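PDB 4N30: protein disulfide isomerase from Pseudomonas aeruginosa, which probably acts as a thiol-disulfide oxidoreductase of the thioredoxin-fold DsbA subfamily, possibly with isomerase activity. Local coordinates for residues Ser123-Asp126 against Ala127-Gln131; Gly116-Lys119 against Ala120-Ala124. All blocks are in the same frame, centred on the assembly; numbering follows the deposited sequence. Where two conformers were deposited one is given.

In the fold
Both contacts are turns of one helix, 99-131. Contact 2 (116-124) contains the kink of the helix, at Gly117-Lys119, and contact 1 (123-131) carries the helix on to its last residue; they share Ser123 and Ala124, and their centres lie about 10 Å apart. Each centre is about 12 Å from the centre of the chain. The earlier arm of the same helix, where Val109 meets Phe121, Ala124 and Ile128, folds back alongside and is tied to helix 151-160 by the Cys111-Cys157 disulfide. Trp90 of strand 86-92 touches side chains from both contacts. Contact 1 lies nearer the likely redox site: Phe129 touches Cys69 of the Cys66-Cys69 pair, a thioredoxin-type CxxC pattern.

Contact 1 of 2, residues Ser123-Asp126 against Ala127-Gln131; sequences SAID and AIFAQ
Ile125 and Phe129, one helical turn apart, lie side by side on the buried face, with Ile125 CG2 3.6 Å from Phe129 CE2. With CG1 of the isoleucine beside the backbone N (chi1 -75°), CG2 falls anti to that N, on the side of the phenylalanine. The Phe129 ring points the same way as Ile125, and its CD2 comes obliquely to 3.4 Å from Ile125 O. That carbonyl also accepts Phe129 N at 2.9 Å. Next to this pair Ile128 presses its longer branch on the backbone, CG1 3.2 Å from Ala124 O, and turns to Gln105 and Val109 of the same long helix. The other side is looser. Asp126 was modelled in two conformers, its carboxylate making a long, weak ion pair with Lys77, and the Ala130 side chain adds only CB, 3.4 Å from Asp126 O, beside its backbone bond. Four i to i+4 bonds, from Ala127 N to Ser123 O through Ala130 N to Asp126 O, join the two turns. With these carbonyls satisfied by amides, the inner face offers mostly hydrocarbon, and the Phe129 ring can pack on Cys69 and Thr73 of helix 67-81.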
ATOM      1  N   SER A 123       2.647  -9.721   4.486  1.00 12.35           N
ATOM      2  CA  SER A 123       3.853 -10.257   5.070  0.50 11.82           C
ATOM      3  C   SER A 123       5.078  -9.850   4.278  1.00 11.92           C
ATOM      4  O   SER A 123       6.124  -9.561   4.884  1.00 12.20           O
ATOM      5  CB  SER A 123       3.791 -11.787   5.226  0.50 12.53           C
ATOM      6  OG  SER A 123       2.851 -12.113   6.210  0.50 13.66           O
ATOM      7  N   ALA A 124       4.966  -9.749   2.966  1.00 11.39           N
ATOM      8  CA  ALA A 124       6.127  -9.383   2.104  1.00 11.98           C
ATOM      9  C   ALA A 124       6.398  -7.905   2.354  1.00 10.60           C
ATOM     10  O   ALA A 124       7.573  -7.458   2.298  1.00 10.80           O
ATOM     11  CB  ALA A 124       5.882  -9.670   0.649  1.00 12.49           C
ATOM     12  N   ILE A 125       5.343  -7.071   2.495  1.00 10.69           N
ATOM     13  CA  ILE A 125       5.566  -5.636   2.836  1.00 11.24           C
ATOM     14  C   ILE A 125       6.404  -5.511   4.123  1.00 12.10           C
ATOM     15  O   ILE A 125       7.418  -4.765   4.206  1.00 11.30           O
ATOM     16  CB  ILE A 125       4.210  -4.921   2.979  1.00 11.74           C
ATOM     17  CG1 ILE A 125       3.613  -4.699   1.579  1.00 15.37           C
ATOM     18  CG2 ILE A 125       4.401  -3.538   3.718  1.00 11.92           C
ATOM     19  CD1 ILE A 125       2.275  -4.079   1.505  1.00 18.85           C
ATOM     20  N   ASP A 126       6.021  -6.251   5.188  0.50 11.74           N
ATOM     21  CA  ASP A 126       6.799  -6.227   6.442  0.50 11.40           C
ATOM     22  C   ASP A 126       8.202  -6.713   6.237  0.50 11.01           C
ATOM     23  O   ASP A 126       9.193  -6.148   6.755  0.50 11.33           O
ATOM     24  CB  ASP A 126       6.129  -7.106   7.530  0.50 12.60           C
ATOM     25  CG  ASP A 126       4.843  -6.515   8.074  0.50 12.94           C
ATOM     26  OD1 ASP A 126       4.627  -5.337   7.892  0.50 14.06           O
ATOM     27  OD2 ASP A 126       4.045  -7.347   8.634  0.50 14.96           O
ATOM     28  N   ALA A 127       8.325  -7.816   5.523  1.00 11.89           N
ATOM     29  CA  ALA A 127       9.668  -8.384   5.347  1.00 12.01           C
ATOM     30  C   ALA A 127      10.563  -7.412   4.600  1.00 11.91           C
ATOM     31  O   ALA A 127      11.759  -7.285   4.933  1.00 11.52           O
ATOM     32  CB  ALA A 127       9.557  -9.703   4.554  1.00 13.07           C
ATOM     33  N   ILE A 128      10.064  -6.740   3.575  1.00 11.24           N
ATOM     34  CA  ILE A 128      10.853  -5.787   2.778  1.00 11.95           C
ATOM     35  C   ILE A 128      11.191  -4.605   3.638  1.00 11.66           C
ATOM     36  O   ILE A 128      12.374  -4.137   3.666  1.00 10.97           O
ATOM     37  CB  ILE A 128      10.162  -5.397   1.459  1.00 11.07           C
ATOM     38  CG1 ILE A 128      10.135  -6.608   0.570  1.00 11.49           C
ATOM     39  CG2 ILE A 128      10.913  -4.206   0.819  1.00 11.66           C
ATOM     40  CD1 ILE A 128       9.218  -6.391  -0.643  1.00 14.06           C
ATOM     41  N   PHE A 129      10.243  -4.102   4.426  1.00  9.87           N
ATOM     42  CA  PHE A 129      10.604  -2.963   5.294  1.00 11.19           C
ATOM     43  C   PHE A 129      11.674  -3.393   6.325  1.00 11.07           C
ATOM     44  O   PHE A 129      12.526  -2.564   6.676  1.00 12.09           O
ATOM     45  CB  PHE A 129       9.337  -2.443   6.067  1.00 11.49           C
ATOM     46  CG  PHE A 129       8.511  -1.450   5.312  1.00 11.72           C
ATOM     47  CD1 PHE A 129       9.088  -0.381   4.651  1.00 10.64           C
ATOM     48  CD2 PHE A 129       7.124  -1.545   5.331  1.00 11.27           C
ATOM     49  CE1 PHE A 129       8.315   0.558   3.958  1.00 10.88           C
ATOM     50  CE2 PHE A 129       6.338  -0.603   4.647  1.00 11.31           C
ATOM     51  CZ  PHE A 129       6.969   0.437   3.955  1.00 11.67           C
ATOM     52  N   ALA A 130      11.640  -4.621   6.778  1.00 10.88           N
ATOM     53  CA  ALA A 130      12.680  -5.079   7.756  1.00 11.92           C
ATOM     54  C   ALA A 130      13.978  -5.336   7.076  1.00 12.25           C
ATOM     55  O   ALA A 130      15.012  -5.041   7.692  1.00 12.92           O
ATOM     56  CB  ALA A 130      12.203  -6.397   8.399  1.00 14.21           C
ATOM     57  N   GLN A 131      14.018  -5.842   5.877  1.00 11.95           N
ATOM     58  CA  GLN A 131      15.243  -6.335   5.265  1.00 11.49           C
ATOM     59  C   GLN A 131      15.958  -5.327   4.388  1.00 11.66           C
ATOM     60  O   GLN A 131      17.152  -5.479   4.194  1.00 12.88           O
ATOM     61  CB  GLN A 131      14.917  -7.630   4.478  1.00 12.18           C
ATOM     62  CG  GLN A 131      14.520  -8.790   5.424  1.00 13.41           C
ATOM     63  CD  GLN A 131      14.163  -9.995   4.668  1.00 12.75           C
ATOM     64  OE1 GLN A 131      14.702 -10.281   3.603  1.00 15.07           O
ATOM     65  NE2 GLN A 131      13.215 -10.721   5.247  1.00 14.75           N
TER

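Contact 2 of 2, residues Gly116-Lys119 against Ala120-Ala124; sequences GGAK and AFWSA
Ala120 sets its methyl against the backbone of Gly116, CB 3.5 Å from the glycine CA, an approach possible because that residue has no CB of its own. The amide of Ala120 makes just a weak, 3.4 Å bond to Gly116 O. Gly117, with a positive phi of 71°, turns the chain here, and the helix is kinked where the amides of Ala118 and Lys119 lack bonds to the turn before. Regular bonding then resumes: Gly117 O takes Phe121 N at 2.9 Å, nearly in line with its C=O bond. Ala118 works chiefly through its carbonyl. Its O accepts Trp122 N almost straight (N-H...O 174°) and also meets the indole at the edge, near the ring plane, 3.2 Å from CD1; its methyl lies 4.3 Å from the same CD1. Lys119 accepts Ser123 N at its carbonyl and sends its side chain over the exposed surface. The bend at chi2 brings CE to 3.9 Å from Ser123 OG, which itself lies 3.0 Å from Lys119 O. On the inner side Phe121 CD2 stands 3.6 Å above one face of the Trp122 indole, offset toward the rim. Trp122 packs on Leu88 and Trp90 of strand 86-92 and meets Tyr49 edge-to-face; Phe121 meets Trp90 edge-to-face and touches Val109 of the helix's earlier arm.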
ATOM      1  N   GLY A 116       0.244 -16.029  -2.612  1.00 15.01           N
ATOM      2  CA  GLY A 116      -0.306 -16.253  -1.349  1.00 14.99           C
ATOM      3  C   GLY A 116      -1.363 -15.271  -0.884  1.00 13.77           C
ATOM      4  O   GLY A 116      -1.667 -15.250   0.344  1.00 17.32           O
ATOM      5  N   GLY A 117      -1.882 -14.491  -1.787  1.00 12.93           N
ATOM      6  CA  GLY A 117      -2.980 -13.625  -1.426  1.00 13.55           C
ATOM      7  C   GLY A 117      -2.608 -12.460  -0.532  1.00 13.62           C
ATOM      8  O   GLY A 117      -1.448 -12.048  -0.394  1.00 13.22           O
ATOM      9  N   ALA A 118      -3.568 -11.960   0.200  1.00 14.21           N
ATOM     10  CA  ALA A 118      -3.317 -10.839   1.146  1.00 13.25           C
ATOM     11  C   ALA A 118      -2.391 -11.173   2.198  1.00 13.26           C
ATOM     12  O   ALA A 118      -1.562 -10.313   2.634  1.00 13.93           O
ATOM     13  CB  ALA A 118      -4.668 -10.373   1.751  1.00 16.59           C
ATOM     14  N   LYS A 119      -2.431 -12.336   2.772  1.00 13.84           N
ATOM     15  CA  LYS A 119      -1.581 -12.657   3.850  1.00 14.62           C
ATOM     16  C   LYS A 119      -0.105 -12.584   3.381  1.00 15.48           C
ATOM     17  O   LYS A 119       0.750 -11.962   4.025  1.00 14.53           O
ATOM     18  CB  LYS A 119      -1.888 -14.088   4.405  1.00 19.82           C
ATOM     19  CG  LYS A 119      -0.911 -14.594   5.490  1.00 29.21           C
ATOM     20  CD  LYS A 119      -1.162 -13.909   6.826  1.00 37.41           C
ATOM     21  CE  LYS A 119      -0.064 -14.155   7.866  1.00 40.63           C
ATOM     22  NZ  LYS A 119      -0.319 -15.421   8.614  1.00 45.62           N
ATOM     23  N   ALA A 120       0.174 -13.130   2.195  1.00 14.21           N
ATOM     24  CA  ALA A 120       1.532 -13.063   1.651  1.00 13.18           C
ATOM     25  C   ALA A 120       1.937 -11.630   1.265  1.00 11.60           C
ATOM     26  O   ALA A 120       3.104 -11.276   1.463  1.00 12.12           O
ATOM     27  CB  ALA A 120       1.715 -14.017   0.438  1.00 14.01           C
ATOM     28  N   PHE A 121       1.004 -10.905   0.699  1.00 10.94           N
ATOM     29  CA  PHE A 121       1.274  -9.556   0.288  1.00 12.60           C
ATOM     30  C   PHE A 121       1.691  -8.693   1.489  1.00 10.82           C
ATOM     31  O   PHE A 121       2.775  -8.062   1.461  1.00 11.47           O
ATOM     32  CB  PHE A 121       0.027  -8.955  -0.388  1.00 11.78           C
ATOM     33  CG  PHE A 121       0.147  -7.500  -0.730  1.00 12.37           C
ATOM     34  CD1 PHE A 121       0.581  -7.177  -1.995  1.00 13.29           C
ATOM     35  CD2 PHE A 121      -0.193  -6.470   0.135  1.00 13.46           C
ATOM     36  CE1 PHE A 121       0.674  -5.850  -2.420  1.00 13.69           C
ATOM     37  CE2 PHE A 121      -0.110  -5.138  -0.297  1.00 13.37           C
ATOM     38  CZ  PHE A 121       0.363  -4.845  -1.560  1.00 13.51           C
ATOM     39  N   TRP A 122       0.930  -8.723   2.557  1.00 10.67           N
ATOM     40  CA  TRP A 122       1.262  -7.892   3.704  1.00 10.95           C
ATOM     41  C   TRP A 122       2.436  -8.415   4.495  1.00 10.99           C
ATOM     42  O   TRP A 122       3.203  -7.604   4.990  1.00 12.05           O
ATOM     43  CB  TRP A 122       0.003  -7.700   4.587  1.00 12.40           C
ATOM     44  CG  TRP A 122      -1.003  -6.849   3.916  1.00 11.91           C
ATOM     45  CD1 TRP A 122      -2.147  -7.271   3.240  1.00 12.86           C
ATOM     46  CD2 TRP A 122      -1.004  -5.423   3.812  1.00 11.82           C
ATOM     47  NE1 TRP A 122      -2.824  -6.205   2.692  1.00 13.98           N
ATOM     48  CE2 TRP A 122      -2.180  -5.041   3.049  1.00 13.29           C
ATOM     49  CE3 TRP A 122      -0.132  -4.376   4.281  1.00 12.47           C
ATOM     50  CZ2 TRP A 122      -2.439  -3.723   2.737  1.00 13.74           C
ATOM     51  CZ3 TRP A 122      -0.445  -3.046   3.993  1.00 13.92           C
ATOM     52  CH2 TRP A 122      -1.597  -2.737   3.204  1.00 12.54           C
ATOM     53  N   SER A 123       2.647  -9.721   4.486  1.00 12.35           N
ATOM     54  CA  SER A 123       3.853 -10.257   5.070  0.50 11.82           C
ATOM     55  C   SER A 123       5.078  -9.850   4.278  1.00 11.92           C
ATOM     56  O   SER A 123       6.124  -9.561   4.884  1.00 12.20           O
ATOM     57  CB  SER A 123       3.791 -11.787   5.226  0.50 12.53           C
ATOM     58  OG  SER A 123       2.851 -12.113   6.210  0.50 13.66           O
ATOM     59  N   ALA A 124       4.966  -9.749   2.966  1.00 11.39           N
ATOM     60  CA  ALA A 124       6.127  -9.383   2.104  1.00 11.98           C
ATOM     61  C   ALA A 124       6.398  -7.905   2.354  1.00 10.60           C
ATOM     62  O   ALA A 124       7.573  -7.458   2.298  1.00 10.80           O
ATOM     63  CB  ALA A 124       5.882  -9.670   0.649  1.00 12.49           C
TER